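Mosquitocidal toxin (Lysinibacillus sphaericus, PDB 2VSE) acts as a mosquito-killing holotoxin that probably ADP-ribosylates target proteins and carries ricin-B-like lectin domains likely to bind glycans. Local coordinates at residues V284-S289 with E305-N310. Residues are numbered along the deposited sequence; the frame is centred on the assembly and turned at random.
Sequences VVTLDS and ENQKWN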
ATOM      1  N   VAL A 284     -27.626   1.571 -18.041  1.00 48.84           N
ATOM      2  CA  VAL A 284     -26.813   0.935 -19.075  1.00 48.83           C
ATOM      3  C   VAL A 284     -27.669   0.393 -20.198  1.00 48.93           C
ATOM      4  O   VAL A 284     -28.860   0.153 -20.005  1.00 49.11           O
ATOM      5  CB  VAL A 284     -25.913  -0.208 -18.508  1.00 49.02           C
ATOM      6  CG1 VAL A 284     -24.776   0.362 -17.648  1.00 48.17           C
ATOM      7  CG2 VAL A 284     -26.742  -1.230 -17.717  1.00 48.53           C
ATOM      8  N   VAL A 285     -27.049   0.226 -21.369  1.00 48.96           N
ATOM      9  CA  VAL A 285     -27.664  -0.441 -22.520  1.00 48.76           C
ATOM     10  C   VAL A 285     -27.916  -1.895 -22.160  1.00 48.88           C
ATOM     11  O   VAL A 285     -26.983  -2.629 -21.812  1.00 48.88           O
ATOM     12  CB  VAL A 285     -26.751  -0.390 -23.776  1.00 48.84           C
ATOM     13  CG1 VAL A 285     -27.416  -1.082 -24.943  1.00 48.28           C
ATOM     14  CG2 VAL A 285     -26.404   1.048 -24.157  1.00 48.78           C
ATOM     15  N   THR A 286     -29.175  -2.309 -22.235  1.00 48.92           N
ATOM     16  CA  THR A 286     -29.547  -3.649 -21.799  1.00 49.24           C
ATOM     17  C   THR A 286     -30.541  -4.307 -22.732  1.00 49.42           C
ATOM     18  O   THR A 286     -31.520  -3.678 -23.141  1.00 49.65           O
ATOM     19  CB  THR A 286     -30.060  -3.654 -20.325  1.00 49.38           C
ATOM     20  OG1 THR A 286     -31.186  -4.529 -20.202  1.00 49.88           O
ATOM     21  CG2 THR A 286     -30.478  -2.283 -19.877  1.00 48.77           C
ATOM     22  N   LEU A 287     -30.289  -5.574 -23.062  1.00 49.57           N
ATOM     23  CA  LEU A 287     -31.209  -6.341 -23.896  1.00 49.65           C
ATOM     24  C   LEU A 287     -32.322  -6.935 -23.044  1.00 49.90           C
ATOM     25  O   LEU A 287     -32.062  -7.710 -22.121  1.00 49.88           O
ATOM     26  CB  LEU A 287     -30.472  -7.427 -24.686  1.00 49.65           C
ATOM     27  CG  LEU A 287     -31.317  -8.256 -25.668  1.00 49.58           C
ATOM     28  CD1 LEU A 287     -31.941  -7.396 -26.776  1.00 47.67           C
ATOM     29  CD2 LEU A 287     -30.475  -9.383 -26.245  1.00 49.23           C
ATOM     30  N   ASP A 288     -33.560  -6.566 -23.370  1.00 50.30           N
ATOM     31  CA  ASP A 288     -34.714  -6.882 -22.524  1.00 50.66           C
ATOM     32  C   ASP A 288     -34.922  -8.374 -22.289  1.00 50.53           C
ATOM     33  O   ASP A 288     -35.063  -8.799 -21.149  1.00 50.57           O
ATOM     34  CB  ASP A 288     -35.999  -6.246 -23.075  1.00 50.86           C
ATOM     35  CG  ASP A 288     -37.149  -6.318 -22.080  1.00 51.69           C
ATOM     36  OD1 ASP A 288     -36.917  -5.982 -20.894  1.00 52.31           O
ATOM     37  OD2 ASP A 288     -38.273  -6.718 -22.475  1.00 52.50           O
ATOM     38  N   SER A 289     -34.917  -9.152 -23.368  1.00 50.69           N
ATOM     39  CA  SER A 289     -35.131 -10.592 -23.305  1.00 50.93           C
ATOM     40  C   SER A 289     -34.140 -11.359 -24.190  1.00 50.96           C
ATOM     41  O   SER A 289     -33.145 -10.795 -24.643  1.00 51.08           O
ATOM     42  CB  SER A 289     -36.557 -10.913 -23.720  1.00 51.18           C
ATOM     43  OG  SER A 289     -36.858 -12.261 -23.395  1.00 52.84           O
ATOM     44  N   GLU A 305     -25.922 -10.163 -16.842  1.00 47.93           N
ATOM     45  CA  GLU A 305     -25.304 -10.562 -18.109  1.00 48.08           C
ATOM     46  C   GLU A 305     -25.931  -9.860 -19.312  1.00 48.23           C
ATOM     47  O   GLU A 305     -25.206  -9.416 -20.213  1.00 48.48           O
ATOM     48  CB  GLU A 305     -25.288 -12.081 -18.289  1.00 48.07           C
ATOM     49  CG  GLU A 305     -24.403 -12.825 -17.285  1.00 47.74           C
ATOM     50  CD  GLU A 305     -23.010 -12.215 -17.150  1.00 48.85           C
ATOM     51  OE1 GLU A 305     -22.167 -12.436 -18.043  1.00 47.80           O
ATOM     52  OE2 GLU A 305     -22.756 -11.516 -16.140  1.00 48.96           O
ATOM     53  N   ASN A 306     -27.256  -9.703 -19.309  1.00 48.25           N
ATOM     54  CA  ASN A 306     -27.943  -8.995 -20.409  1.00 48.39           C
ATOM     55  C   ASN A 306     -27.644  -7.495 -20.456  1.00 48.50           C
ATOM     56  O   ASN A 306     -28.152  -6.777 -21.321  1.00 48.80           O
ATOM     57  CB  ASN A 306     -29.458  -9.232 -20.389  1.00 48.13           C
ATOM     58  CG  ASN A 306     -30.172  -8.463 -19.276  1.00 48.89           C
ATOM     59  OD1 ASN A 306     -29.557  -8.013 -18.313  1.00 51.26           O
ATOM     60  ND2 ASN A 306     -31.478  -8.319 -19.407  1.00 48.96           N
ATOM     61  N   GLN A 307     -26.836  -7.026 -19.510  1.00 48.38           N
ATOM     62  CA  GLN A 307     -26.404  -5.629 -19.472  1.00 48.21           C
ATOM     63  C   GLN A 307     -24.937  -5.494 -19.872  1.00 48.16           C
ATOM     64  O   GLN A 307     -24.308  -4.466 -19.618  1.00 47.80           O
ATOM     65  CB  GLN A 307     -26.608  -5.030 -18.082  1.00 47.96           C
ATOM     66  CG  GLN A 307     -28.047  -4.822 -17.711  1.00 48.01           C
ATOM     67  CD  GLN A 307     -28.213  -4.242 -16.326  1.00 48.05           C
ATOM     68  OE1 GLN A 307     -27.576  -4.689 -15.370  1.00 47.54           O
ATOM     69  NE2 GLN A 307     -29.089  -3.243 -16.204  1.00 47.16           N
ATOM     70  N   LYS A 308     -24.401  -6.542 -20.495  1.00 48.19           N
ATOM     71  CA  LYS A 308     -23.010  -6.551 -20.944  1.00 48.15           C
ATOM     72  C   LYS A 308     -22.948  -6.951 -22.426  1.00 48.26           C
ATOM     73  O   LYS A 308     -23.744  -7.772 -22.896  1.00 48.26           O
ATOM     74  CB  LYS A 308     -22.160  -7.498 -20.092  1.00 47.95           C
ATOM     75  CG  LYS A 308     -22.207  -7.240 -18.585  1.00 48.13           C
ATOM     76  CD  LYS A 308     -21.462  -8.320 -17.826  1.00 48.11           C
ATOM     77  CE  LYS A 308     -21.772  -8.283 -16.341  1.00 47.63           C
ATOM     78  NZ  LYS A 308     -21.041  -9.366 -15.622  1.00 47.69           N
ATOM     79  N   TRP A 309     -22.004  -6.366 -23.153  1.00 48.05           N
ATOM     80  CA  TRP A 309     -21.912  -6.563 -24.593  1.00 48.29           C
ATOM     81  C   TRP A 309     -20.483  -6.857 -24.971  1.00 48.66           C
ATOM     82  O   TRP A 309     -19.547  -6.266 -24.408  1.00 48.82           O
ATOM     83  CB  TRP A 309     -22.398  -5.317 -25.354  1.00 47.90           C
ATOM     84  CG  TRP A 309     -23.779  -4.891 -24.970  1.00 47.79           C
ATOM     85  CD1 TRP A 309     -24.136  -4.152 -23.872  1.00 48.11           C
ATOM     86  CD2 TRP A 309     -24.995  -5.194 -25.659  1.00 47.67           C
ATOM     87  NE1 TRP A 309     -25.500  -3.975 -23.839  1.00 48.35           N
ATOM     88  CE2 TRP A 309     -26.052  -4.607 -24.923  1.00 48.44           C
ATOM     89  CE3 TRP A 309     -25.298  -5.906 -26.824  1.00 48.12           C
ATOM     90  CZ2 TRP A 309     -27.397  -4.710 -25.322  1.00 48.53           C
ATOM     91  CZ3 TRP A 309     -26.644  -6.011 -27.219  1.00 48.13           C
ATOM     92  CH2 TRP A 309     -27.670  -5.409 -26.470  1.00 47.59           C
ATOM     93  N   ASN A 310     -20.316  -7.792 -25.898  1.00 49.02           N
ATOM     94  CA  ASN A 310     -19.024  -8.017 -26.524  1.00 49.85           C
ATOM     95  C   ASN A 310     -18.904  -7.120 -27.733  1.00 49.80           C
ATOM     96  O   ASN A 310     -19.701  -7.224 -28.665  1.00 49.67           O
ATOM     97  CB  ASN A 310     -18.855  -9.473 -26.948  1.00 50.07           C
ATOM     98  CG  ASN A 310     -18.406 -10.367 -25.804  1.00 52.53           C
ATOM     99  OD1 ASN A 310     -18.596 -11.587 -25.857  1.00 56.66           O
ATOM    100  ND2 ASN A 310     -17.795  -9.780 -24.775  1.00 52.60           N
TER
HETATM  101  O   HOH W   1     -24.247  -2.019 -20.989  1.00 39.47           O
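The carbonyl oxygen of Val285 is gripped by the indole of Trp309, with a water also in reach. Trp309 NE1 donates to Val285 O over 2.8 Å in a nearly straight bond (177° at the hydrogen); the oxygen lies in the indole plane, whereas the nitrogen stands above the carbonyl plane. The water lies 2.9 Å from Val285 O and also within hydrogen-bonding distance of Gln307 O, placing it between the two backbones beside the ring edge. With CG anti to the carbonyl carbon (chi1 -55°), the Trp309 ring reaches back to strand 283-287. The Val285 side chain crosses that of Trp309 at about a right angle, bringing Val285 CG1 to 3.6 Å from Trp309 CZ2, and Leu287 CB packs near CH2; Ile322 and Asn324 of strand 319-324 also touch the indole.

Asn306 joins the same strand through its backbone. Leu287 N donates to Asn306 O at 3.0 Å, and that oxygen receives a further bond from Asn324 ND2. The Asn306 side chain adds a weak, bent bond from ND2 to Leu287 O (124° at the hydrogen). Gln307 instead lies alongside Thr286, its CG 3.5 Å from Thr286 CB, while its side chain crosses that of Val284 at about a right angle, the amide nitrogen NE2 lying 3.4 Å from Val284 CG2. Both ends of this buried amide are satisfied within the chain: NE2 by Lys300 O, OE1 by Phe302 N and Phe304 N, which fixes its rotation.

Glutamine, one residue, then tryptophan, the indole packed inward against neighbouring strands, is the QxW signature of ricin-type lectin repeats, here helping to form the core of a beta-trefoil.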